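Local coordinates for uncharacterized protein (PDB 4W9R) that is of unknown function but belongs to the putative esterase family of the alpha/beta-hydrolase clan and may act on ester bonds, at residues Tyr131-Glu136 with Asn142-Leu147; Leu171-Ala176 with Ile190-Ala195. All coordinates share one frame; numbering follows the deposited sequence.

Contact 1: Tyr131-Glu136 with Asn142-Leu147; sequences YYMLAE and NMIVSL
I144 reaches out from strand 143-149 to meet Y132 and M133 in the loop after helix 123-128, in the alpha/beta-hydrolase-like sheet of this putative esterase. The loop residues follow the helix that comes after strand 116-122 and precede the neighbouring parallel strand, so the contact folds the end of a beta-alpha-beta crossover back onto the sheet. Residues 131-133 belong to a 3-10 segment that begins earlier in the chain, and L134 N donates to Y131 O at 3.2 Å.

The contact between the segments is wholly apolar and passes through one methyl. In I144, CG1 stands beside the backbone N (chi1 -59°) and CD1 runs on anti to CA (chi2 179°), which carries this methyl to the far end of an extended branch. Y132 CB lies 4.3 Å from I144 CD1, touching it with the root of the side chain and not with the ring. The selenomethionine M133 lies at a slant to this same branch and touches its CD1 methyl, and F159, A162 and L163 of helix 156-165 cover the M133 side chain. The backbones stay well apart, with Y132 CA and I144 CA 8.3 Å from each other.

Aromatic and polar interactions fix the loop from outside. The Y132 ring stacks on F96 and meets F141 edge-to-face, while its OH is hydrogen-bonded to F96 O. On the strand, S146 OG is hydrogen-bonded to G126 O, a further tie to the end of the preceding helix.

The closest approach across the contact falls on a methylene of M133, not on its selenium: M133 CG is 3.7 Å from I144 CD1, whereas M133 SE is 4.6 Å from the same methyl.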
# COMPACT_ATOMS: atom_id res chain seq x y z
N TYR B 131 -0.72 -23.04 -8.34
CA TYR B 131 -0.41 -24.45 -8.52
C TYR B 131 0.32 -25.07 -7.34
O TYR B 131 0.52 -26.28 -7.29
CB TYR B 131 0.39 -24.65 -9.81
CG TYR B 131 -0.48 -24.56 -11.04
CD1 TYR B 131 -0.83 -23.33 -11.58
CD2 TYR B 131 -0.97 -25.71 -11.65
CE1 TYR B 131 -1.63 -23.24 -12.70
CE2 TYR B 131 -1.77 -25.63 -12.78
CZ TYR B 131 -2.10 -24.40 -13.30
OH TYR B 131 -2.90 -24.32 -14.41
N TYR B 132 0.71 -24.24 -6.37
CA TYR B 132 1.31 -24.76 -5.15
C TYR B 132 0.26 -25.45 -4.27
O TYR B 132 0.60 -26.20 -3.36
CB TYR B 132 2.01 -23.64 -4.37
CG TYR B 132 3.26 -23.15 -5.06
CD1 TYR B 132 4.39 -23.94 -5.12
CD2 TYR B 132 3.31 -21.90 -5.66
CE1 TYR B 132 5.54 -23.51 -5.75
CE2 TYR B 132 4.45 -21.45 -6.29
CZ TYR B 132 5.57 -22.26 -6.33
OH TYR B 132 6.72 -21.84 -6.96
N MSE B 133 -1.01 -25.20 -4.58
CA MSE B 133 -2.12 -25.89 -3.92
C MSE B 133 -2.19 -27.37 -4.31
O MSE B 133 -2.74 -28.19 -3.58
CB MSE B 133 -3.45 -25.22 -4.26
CG MSE B 133 -3.76 -23.96 -3.48
SE MSE B 133 -5.32 -23.05 -4.21
CE MSE B 133 -6.46 -24.61 -4.48
N LEU B 134 -1.64 -27.69 -5.48
CA LEU B 134 -1.75 -29.03 -6.03
C LEU B 134 -0.59 -29.94 -5.61
O LEU B 134 -0.50 -31.08 -6.06
CB LEU B 134 -1.83 -28.96 -7.56
CG LEU B 134 -2.88 -28.01 -8.13
CD1 LEU B 134 -2.90 -28.06 -9.65
CD2 LEU B 134 -4.26 -28.31 -7.56
N ALA B 135 0.29 -29.42 -4.76
CA ALA B 135 1.44 -30.17 -4.27
C ALA B 135 1.02 -31.45 -3.55
O ALA B 135 0.19 -31.42 -2.64
CB ALA B 135 2.29 -29.31 -3.36
N GLU B 136 1.59 -32.57 -3.97
CA GLU B 136 1.22 -33.88 -3.44
C GLU B 136 1.86 -34.19 -2.09
O GLU B 136 1.26 -34.87 -1.25
CB GLU B 136 1.59 -34.98 -4.44
N ASN B 142 1.56 -21.92 2.90
CA ASN B 142 0.28 -21.91 3.60
C ASN B 142 -0.49 -20.64 3.28
O ASN B 142 -1.66 -20.50 3.64
CB ASN B 142 0.50 -22.03 5.11
CG ASN B 142 1.53 -23.08 5.46
OD1 ASN B 142 2.62 -22.77 5.93
ND2 ASN B 142 1.18 -24.34 5.22
N MSE B 143 0.18 -19.72 2.60
CA MSE B 143 -0.41 -18.45 2.21
C MSE B 143 -0.14 -18.17 0.74
O MSE B 143 1.01 -18.11 0.31
CB MSE B 143 0.13 -17.31 3.08
CG MSE B 143 -0.49 -15.96 2.79
SE MSE B 143 0.46 -14.48 3.65
CE MSE B 143 1.91 -14.23 2.37
N ILE B 144 -1.20 -18.00 -0.03
CA ILE B 144 -1.07 -17.70 -1.45
C ILE B 144 -1.83 -16.43 -1.80
O ILE B 144 -3.05 -16.35 -1.63
CB ILE B 144 -1.58 -18.86 -2.33
CG1 ILE B 144 -0.80 -20.14 -2.01
CG2 ILE B 144 -1.46 -18.51 -3.80
CD1 ILE B 144 -1.24 -21.34 -2.81
N VAL B 145 -1.10 -15.43 -2.27
CA VAL B 145 -1.72 -14.17 -2.69
C VAL B 145 -1.54 -13.97 -4.19
O VAL B 145 -0.43 -13.74 -4.66
CB VAL B 145 -1.13 -12.97 -1.93
CG1 VAL B 145 -1.81 -11.69 -2.36
CG2 VAL B 145 -1.27 -13.18 -0.43
N SER B 146 -2.64 -14.06 -4.92
CA SER B 146 -2.62 -13.91 -6.37
C SER B 146 -3.21 -12.57 -6.78
O SER B 146 -4.42 -12.36 -6.66
CB SER B 146 -3.37 -15.07 -7.03
OG SER B 146 -3.34 -14.97 -8.44
N LEU B 147 -2.37 -11.68 -7.28
CA LEU B 147 -2.79 -10.32 -7.60
C LEU B 147 -2.87 -10.09 -9.10
O LEU B 147 -1.86 -10.17 -9.79
CB LEU B 147 -1.84 -9.31 -6.97
CG LEU B 147 -1.66 -9.43 -5.46
CD1 LEU B 147 -0.56 -8.50 -4.99
CD2 LEU B 147 -2.97 -9.13 -4.74

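Contact 2: Leu171-Ala176 with Ile190-Ala195; sequences LFYYMA and IQFERA
M175, F192 and E193 carry this contact, with the selenomethionine side chain of M175 standing out from strand 171-180 to meet helix 183-196. All three of its torsions are close to anti (chi1 170°), and this extended chain carries the selenium in between the two short segments, whose axes are 10.8 Å apart and run roughly antiparallel, at 151°.

M175 SE meets the F192 ring at its edge, close to the ring plane, in a Met-aromatic contact. The selenium is 5.4 Å from the centroid of the F192 ring, and its nearest ring atom is F192 CD2. Y173 adds its hydroxyl to the same edge, with Y173 OH 4.4 Å from F192 CE2; that oxygen is hydrogen-bonded to N130 OD1. F127 meets the F192 ring edge-to-face.

E193 takes part through its aliphatic portion: E193 CG packs at 4.2 Å against M175 SE. The buried carboxylate is engaged elsewhere, in a salt bridge from OE2 to R197 NH2 and a hydrogen bond between OE1 and Y207 OH. These partners probably favour its charged form.

No hydrogen bond joins the two segments; apolar and Met-aromatic contacts seat the helix on the sheet, as expected in the beta-alpha-beta unit formed by strand 171-180, helix 183-196 and the parallel strand 205-213.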
# COMPACT_ATOMS: atom_id res chain seq x y z
N LEU B 171 -4.78 -23.03 5.11
CA LEU B 171 -4.45 -22.41 3.84
C LEU B 171 -5.17 -21.07 3.69
O LEU B 171 -6.40 -21.02 3.69
CB LEU B 171 -4.82 -23.33 2.67
CG LEU B 171 -4.67 -22.70 1.29
CD1 LEU B 171 -3.24 -22.23 1.05
CD2 LEU B 171 -5.11 -23.67 0.20
N PHE B 172 -4.39 -20.00 3.58
CA PHE B 172 -4.95 -18.68 3.33
C PHE B 172 -4.79 -18.33 1.86
O PHE B 172 -3.66 -18.17 1.37
CB PHE B 172 -4.29 -17.62 4.21
CG PHE B 172 -4.83 -16.24 4.01
CD1 PHE B 172 -5.93 -15.80 4.73
CD2 PHE B 172 -4.24 -15.37 3.10
CE1 PHE B 172 -6.43 -14.52 4.55
CE2 PHE B 172 -4.74 -14.09 2.91
CZ PHE B 172 -5.84 -13.67 3.63
N TYR B 173 -5.90 -18.21 1.14
CA TYR B 173 -5.86 -17.87 -0.27
C TYR B 173 -6.52 -16.53 -0.55
O TYR B 173 -7.66 -16.30 -0.14
CB TYR B 173 -6.52 -18.96 -1.11
CG TYR B 173 -6.47 -18.68 -2.60
CD1 TYR B 173 -5.32 -18.95 -3.34
CD2 TYR B 173 -7.57 -18.15 -3.26
CE1 TYR B 173 -5.27 -18.69 -4.69
CE2 TYR B 173 -7.53 -17.89 -4.62
CZ TYR B 173 -6.38 -18.16 -5.33
OH TYR B 173 -6.33 -17.91 -6.68
N TYR B 174 -5.80 -15.66 -1.24
CA TYR B 174 -6.32 -14.34 -1.60
C TYR B 174 -6.11 -14.04 -3.07
O TYR B 174 -4.98 -14.07 -3.56
CB TYR B 174 -5.67 -13.25 -0.74
CG TYR B 174 -6.17 -11.86 -1.02
CD1 TYR B 174 -5.56 -11.04 -1.97
CD2 TYR B 174 -7.26 -11.35 -0.34
CE1 TYR B 174 -6.02 -9.77 -2.23
CE2 TYR B 174 -7.73 -10.07 -0.59
CZ TYR B 174 -7.11 -9.28 -1.53
OH TYR B 174 -7.58 -8.01 -1.78
N MSE B 175 -7.19 -13.76 -3.78
CA MSE B 175 -7.10 -13.38 -5.19
C MSE B 175 -7.79 -12.04 -5.43
O MSE B 175 -8.90 -11.81 -4.96
CB MSE B 175 -7.71 -14.46 -6.08
CG MSE B 175 -7.86 -14.04 -7.53
SE MSE B 175 -8.60 -15.45 -8.65
CE MSE B 175 -8.90 -14.42 -10.28
N ALA B 176 -7.12 -11.17 -6.17
CA ALA B 176 -7.68 -9.86 -6.50
C ALA B 176 -7.55 -9.56 -7.99
O ALA B 176 -6.58 -9.97 -8.63
CB ALA B 176 -7.00 -8.77 -5.68
N ILE B 190 -12.35 -13.64 -13.76
CA ILE B 190 -13.67 -13.90 -13.17
C ILE B 190 -14.17 -15.29 -13.54
O ILE B 190 -14.68 -16.01 -12.68
CB ILE B 190 -14.69 -12.84 -13.62
CG1 ILE B 190 -14.50 -11.55 -12.82
CG2 ILE B 190 -16.11 -13.34 -13.44
CD1 ILE B 190 -15.62 -10.56 -12.98
N GLN B 191 -14.03 -15.66 -14.80
CA GLN B 191 -14.43 -16.99 -15.26
C GLN B 191 -13.69 -18.08 -14.49
O GLN B 191 -14.29 -19.08 -14.10
CB GLN B 191 -14.17 -17.15 -16.76
CG GLN B 191 -14.99 -16.22 -17.65
CD GLN B 191 -14.60 -16.34 -19.11
OE1 GLN B 191 -14.25 -17.41 -19.59
NE2 GLN B 191 -14.66 -15.22 -19.82
N PHE B 192 -12.40 -17.87 -14.28
CA PHE B 192 -11.57 -18.82 -13.53
C PHE B 192 -12.03 -18.90 -12.08
O PHE B 192 -12.15 -20.00 -11.52
CB PHE B 192 -10.10 -18.42 -13.61
CG PHE B 192 -9.22 -19.17 -12.65
CD1 PHE B 192 -8.80 -20.46 -12.93
CD2 PHE B 192 -8.80 -18.58 -11.46
CE1 PHE B 192 -7.99 -21.16 -12.05
CE2 PHE B 192 -7.98 -19.27 -10.58
CZ PHE B 192 -7.58 -20.56 -10.87
N GLU B 193 -12.27 -17.75 -11.47
CA GLU B 193 -12.66 -17.68 -10.07
C GLU B 193 -14.01 -18.36 -9.83
O GLU B 193 -14.19 -19.07 -8.84
CB GLU B 193 -12.70 -16.23 -9.59
CG GLU B 193 -12.74 -16.06 -8.08
CD GLU B 193 -14.14 -16.17 -7.50
OE1 GLU B 193 -14.26 -16.48 -6.29
OE2 GLU B 193 -15.11 -15.93 -8.24
N ARG B 194 -14.94 -18.14 -10.75
CA ARG B 194 -16.27 -18.74 -10.66
C ARG B 194 -16.18 -20.27 -10.68
O ARG B 194 -16.91 -20.95 -9.95
CB ARG B 194 -17.17 -18.25 -11.79
CG ARG B 194 -18.55 -18.90 -11.82
CD ARG B 194 -19.43 -18.32 -12.92
NE ARG B 194 -19.85 -16.95 -12.63
CZ ARG B 194 -19.33 -15.87 -13.20
NH1 ARG B 194 -18.37 -15.99 -14.11
NH2 ARG B 194 -19.78 -14.66 -12.88
N ALA B 195 -15.28 -20.79 -11.50
CA ALA B 195 -15.10 -22.24 -11.62
C ALA B 195 -14.39 -22.80 -10.39
O ALA B 195 -14.56 -23.97 -10.05
CB ALA B 195 -14.32 -22.57 -12.88

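In the fold
Contact 1 closes before contact 2 opens along the chain, and their centres lie 11 Å apart in the same mixed sheet. Strands 143-149 and 171-180 are parallel neighbours, joined by probable hydrogen bonds such as S146 N to Y174 O at 2.7 Å. I144, Y173 and M175 belong to one face of the sheet, where Y173 touches I144 and L171 reaches M133, so loop 131-136 and helix 183-196 cover adjacent parts of that face. M143, V145, F172 and Y174 meet helix 217-232 on the other face. In the alpha/beta layering of this putative esterase, the contacts belong to two crossovers separated by the one through helix 156-165.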